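Local coordinates for protein DNA polymerase III subunit beta (Caulobacter crescentus, PDB 5WCE) that probably tethers DNA polymerases and other proteins to DNA as a ring-shaped homodimer, making replication processive, at residues 353-365 and 369-379. Residues are numbered along the deposited sequence; the frame is centred on the assembly and turned at random. Where two conformers were deposited one is given.
Sequences FADPASPTLVVDP and GVKYVLMPLRV
Thr360 N donates to Leu374 O at 2.9 Å and Leu374 N returns the bond to Thr360 O; Val362 and Tyr372 are likewise bonded both ways. These antiparallel hydrogen-bonded pairs flank the non-hydrogen-bonded pair Leu361–Val373, whose CA atoms lie 4.7 Å apart. The N-to-C directions of strands 360-364 and 370-374 make 152°, nearly antiparallel. Beyond Val362 the ladder opens, and a water accepts from Asp364 N and donates to Val370 O.

With CG1 anti to the backbone N (chi1 -172°), Val362 turns its other methyl, CG2, to Leu374 CD1, 4.0 Å away. Branched apolar side chains suit this buried face: they fill the space against Val340 and Leu337 of helix 334-343 and bring no polar group needing a partner. The Tyr372 ring is buried there too, and a tyrosine suits because its hydroxyl is hydrogen-bonded to the backbone Lys149 O. On the other face Pro359 CB rests 3.8 Å from Val373 CG1.

Just before strand 360-364, a type I turn from Asp355 to Ser358, with an Asx turn at Asp355, brings two carbonyl oxygens against the CG–CD edge of Pro376, which follows strand 370-374: Pro356 O is 3.2 Å from CG and Ser358 O 3.3 Å from CD. Proline suits this end because its nitrogen has no hydrogen to continue the ladder. An alanine here lacks CG and CD, so the packing against both oxygens would probably be lost and a gap left beside the turn.

The strands form a beta hairpin, and strand 370-374 also pairs with strand 188-195, so one antiparallel sheet joins the central and C-terminal domains.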
loop_
_atom_site.group_PDB
_atom_site.type_symbol
_atom_site.label_atom_id
_atom_site.label_comp_id
_atom_site.label_asym_id
_atom_site.label_seq_id
_atom_site.Cartn_x
_atom_site.Cartn_y
_atom_site.Cartn_z
ATOM N N PHE A 353 35.705 9.861 9.574
ATOM C CA PHE A 353 36.004 10.384 8.257
ATOM C C PHE A 353 37.510 10.450 8.033
ATOM O O PHE A 353 38.290 10.535 8.997
ATOM C CB PHE A 353 35.487 11.837 8.123
ATOM C CG PHE A 353 34.020 12.043 8.379
ATOM C CD1 PHE A 353 33.540 12.312 9.642
ATOM C CD2 PHE A 353 33.112 12.024 7.323
ATOM C CE1 PHE A 353 32.184 12.539 9.868
ATOM C CE2 PHE A 353 31.744 12.262 7.567
ATOM C CZ PHE A 353 31.286 12.521 8.820
ATOM N N ALA A 354 37.916 10.358 6.778
ATOM C CA ALA A 354 39.315 10.629 6.382
ATOM C C ALA A 354 39.264 11.915 5.550
ATOM O O ALA A 354 39.167 12.974 6.130
ATOM C CB ALA A 354 39.939 9.466 5.662
ATOM N N ASP A 355 39.323 11.855 4.227
ATOM C CA ASP A 355 39.177 13.052 3.382
ATOM C C ASP A 355 37.804 12.984 2.721
ATOM O O ASP A 355 37.106 11.945 2.848
ATOM C CB ASP A 355 40.326 13.163 2.376
ATOM C CG ASP A 355 40.445 11.984 1.501
ATOM O OD1 ASP A 355 39.658 11.863 0.555
ATOM O OD2 ASP A 355 41.333 11.146 1.768
ATOM N N PRO A 356 37.388 14.067 2.018
ATOM C CA PRO A 356 36.049 14.044 1.422
ATOM C C PRO A 356 35.852 13.035 0.286
ATOM O O PRO A 356 34.730 12.833 -0.117
ATOM C CB PRO A 356 35.885 15.475 0.884
ATOM C CG PRO A 356 36.700 16.287 1.840
ATOM C CD PRO A 356 37.922 15.459 2.072
ATOM N N ALA A 357 36.935 12.486 -0.267
ATOM C CA ALA A 357 36.877 11.519 -1.369
ATOM C C ALA A 357 36.898 10.069 -0.846
ATOM O O ALA A 357 36.732 9.144 -1.642
ATOM C CB ALA A 357 38.028 11.745 -2.331
ATOM N N SER A 358 37.070 9.881 0.463
ATOM C CA SER A 358 37.277 8.548 1.025
ATOM C C SER A 358 36.022 7.972 1.668
ATOM O O SER A 358 35.190 8.691 2.189
ATOM C CB SER A 358 38.401 8.627 2.070
ATOM O OG SER A 358 39.604 9.014 1.390
ATOM N N PRO A 359 35.929 6.629 1.698
ATOM C CA PRO A 359 34.831 6.002 2.440
ATOM C C PRO A 359 34.765 6.449 3.900
ATOM O O PRO A 359 35.806 6.615 4.540
ATOM C CB PRO A 359 35.166 4.491 2.363
ATOM C CG PRO A 359 36.025 4.370 1.150
ATOM C CD PRO A 359 36.853 5.634 1.120
ATOM N N THR A 360 33.537 6.531 4.435
ATOM C CA THR A 360 33.274 6.950 5.755
ATOM C C THR A 360 32.719 5.763 6.532
ATOM O O THR A 360 31.879 5.082 6.046
ATOM C CB THR A 360 32.254 8.118 5.729
ATOM O OG1 THR A 360 32.852 9.246 5.070
ATOM C CG2 THR A 360 31.864 8.550 7.069
ATOM N N LEU A 361 33.191 5.573 7.760
ATOM C CA LEU A 361 32.749 4.483 8.645
ATOM C C LEU A 361 31.736 5.062 9.600
ATOM O O LEU A 361 31.921 6.181 10.128
ATOM C CB LEU A 361 33.935 3.942 9.460
ATOM C CG LEU A 361 33.707 2.734 10.331
ATOM C CD1 LEU A 361 33.412 1.575 9.411
ATOM C CD2 LEU A 361 34.923 2.364 11.178
ATOM N N VAL A 362 30.656 4.330 9.829
ATOM C CA VAL A 362 29.711 4.673 10.880
ATOM C C VAL A 362 29.644 3.490 11.828
ATOM O O VAL A 362 29.463 2.316 11.375
ATOM C CB VAL A 362 28.315 4.966 10.317
ATOM C CG1 VAL A 362 27.406 5.500 11.410
ATOM C CG2 VAL A 362 28.419 5.964 9.164
ATOM N N VAL A 363 29.836 3.761 13.104
ATOM C CA VAL A 363 29.788 2.723 14.120
ATOM C C VAL A 363 28.705 3.043 15.134
ATOM O O VAL A 363 28.320 4.199 15.317
ATOM C CB VAL A 363 31.127 2.423 14.803
ATOM C CG1 VAL A 363 32.180 1.884 13.816
ATOM C CG2 VAL A 363 31.661 3.568 15.541
ATOM N N ASP A 364 28.208 1.991 15.771
ATOM C CA ASP A 364 27.104 2.072 16.696
ATOM C C ASP A 364 27.682 1.822 18.091
ATOM O O ASP A 364 28.071 0.676 18.406
ATOM C CB ASP A 364 26.049 1.010 16.405
ATOM C CG ASP A 364 24.841 1.145 17.295
ATOM O OD1 ASP A 364 24.964 1.754 18.408
ATOM O OD2 ASP A 364 23.761 0.622 16.919
ATOM N N PRO A 365 27.710 2.862 18.956
ATOM C CA PRO A 365 28.307 2.646 20.299
ATOM C C PRO A 365 27.631 1.573 21.178
ATOM O O PRO A 365 28.273 1.105 22.122
ATOM C CB PRO A 365 28.228 4.038 20.963
ATOM C CG PRO A 365 28.137 5.008 19.808
ATOM C CD PRO A 365 27.351 4.278 18.745
ATOM N N GLY A 369 29.145 -5.079 17.029
ATOM C CA GLY A 369 29.075 -6.125 16.040
ATOM C C GLY A 369 28.520 -5.672 14.688
ATOM O O GLY A 369 28.187 -6.543 13.862
ATOM N N VAL A 370 28.326 -4.355 14.466
ATOM C CA VAL A 370 27.953 -3.834 13.158
ATOM C C VAL A 370 28.950 -2.763 12.677
ATOM O O VAL A 370 29.641 -2.149 13.514
ATOM C CB VAL A 370 26.529 -3.290 13.127
ATOM C CG1 VAL A 370 25.556 -4.360 13.582
ATOM C CG2 VAL A 370 26.381 -2.068 14.043
ATOM N N LYS A 371 29.106 -2.654 11.377
ATOM C CA LYS A 371 29.842 -1.553 10.739
ATOM C C LYS A 371 29.060 -1.111 9.524
ATOM O O LYS A 371 28.574 -1.954 8.736
ATOM C CB LYS A 371 31.278 -1.974 10.344
ATOM C CG LYS A 371 32.166 -2.290 11.525
ATOM C CD LYS A 371 33.573 -2.709 11.070
ATOM C CE LYS A 371 34.529 -3.098 12.208
ATOM N NZ LYS A 371 34.412 -4.524 12.608
ATOM N N TYR A 372 28.974 0.215 9.312
ATOM C CA TYR A 372 28.420 0.748 8.067
ATOM C C TYR A 372 29.459 1.646 7.354
ATOM O O TYR A 372 30.261 2.344 7.998
ATOM C CB TYR A 372 27.149 1.514 8.306
ATOM C CG TYR A 372 26.136 0.618 8.955
ATOM C CD1 TYR A 372 25.404 -0.289 8.190
ATOM C CD2 TYR A 372 25.982 0.605 10.326
ATOM C CE1 TYR A 372 24.520 -1.172 8.816
ATOM C CE2 TYR A 372 25.132 -0.310 10.942
ATOM C CZ TYR A 372 24.403 -1.181 10.138
ATOM O OH TYR A 372 23.509 -2.097 10.719
ATOM N N VAL A 373 29.458 1.541 6.045
ATOM C CA VAL A 373 30.341 2.312 5.200
ATOM C C VAL A 373 29.439 3.101 4.214
ATOM O O VAL A 373 28.536 2.523 3.535
ATOM C CB VAL A 373 31.374 1.481 4.427
ATOM C CG1 VAL A 373 32.357 2.387 3.704
ATOM C CG2 VAL A 373 32.161 0.567 5.359
ATOM N N LEU A 374 29.684 4.407 4.179
ATOM C CA LEU A 374 29.091 5.332 3.205
ATOM C C LEU A 374 30.167 5.865 2.283
ATOM O O LEU A 374 31.249 6.226 2.756
ATOM C CB LEU A 374 28.441 6.526 3.892
ATOM C CG LEU A 374 27.235 6.164 4.769
ATOM C CD1 LEU A 374 26.908 7.298 5.743
ATOM C CD2 LEU A 374 26.069 5.773 3.903
ATOM N N MET A 375 29.825 5.886 0.989
ATOM C CA MET A 375 30.725 6.366 -0.032
ATOM C C MET A 375 30.339 7.813 -0.367
ATOM O O MET A 375 29.184 8.110 -0.618
ATOM C CB MET A 375 30.653 5.463 -1.241
ATOM C CG MET A 375 30.915 3.985 -0.871
ATOM S SD MET A 375 32.529 3.754 -0.095
ATOM C CE MET A 375 33.508 4.208 -1.522
ATOM N N PRO A 376 31.309 8.717 -0.337
ATOM C CA PRO A 376 30.930 10.100 -0.588
ATOM C C PRO A 376 30.751 10.409 -2.044
ATOM O O PRO A 376 31.153 9.651 -2.923
ATOM C CB PRO A 376 32.087 10.890 0.020
ATOM C CG PRO A 376 33.275 10.030 -0.268
ATOM C CD PRO A 376 32.762 8.611 -0.072
ATOM N N LEU A 377 30.051 11.503 -2.312
ATOM C CA LEU A 377 29.822 11.927 -3.654
ATOM C C LEU A 377 29.921 13.440 -3.710
ATOM O O LEU A 377 29.979 14.115 -2.678
ATOM C CB LEU A 377 28.506 11.402 -4.192
ATOM C CG LEU A 377 27.268 11.474 -3.256
ATOM C CD1 LEU A 377 26.980 12.890 -2.992
ATOM C CD2 LEU A 377 26.040 10.797 -3.796
ATOM N N ARG A 378 30.039 13.949 -4.918
ATOM C CA ARG A 378 29.983 15.401 -5.131
ATOM C C ARG A 378 28.486 15.728 -5.282
ATOM O O ARG A 378 27.784 15.063 -6.051
ATOM C CB ARG A 378 30.774 15.753 -6.382
ATOM C CG ARG A 378 30.914 17.243 -6.609
ATOM C CD ARG A 378 31.337 17.557 -8.013
ATOM N NE ARG A 378 31.034 18.940 -8.370
ATOM C CZ ARG A 378 31.717 20.012 -7.946
ATOM N NH1 ARG A 378 32.758 19.908 -7.130
ATOM N NH2 ARG A 378 31.342 21.212 -8.365
ATOM N N VAL A 379 27.963 16.689 -4.536
ATOM C CA VAL A 379 26.506 17.030 -4.641
ATOM C C VAL A 379 26.046 17.660 -5.978
ATOM O O VAL A 379 24.915 17.454 -6.484
ATOM C CB VAL A 379 26.071 17.970 -3.501
ATOM C CG1 VAL A 379 26.391 17.313 -2.170
ATOM C CG2 VAL A 379 26.729 19.364 -3.647
ATOM O OXT VAL A 379 26.810 18.392 -6.614
HETATM O O HOH W 1 32.181 14.695 -0.959
HETATM O O HOH W 2 29.551 -0.605 15.755
#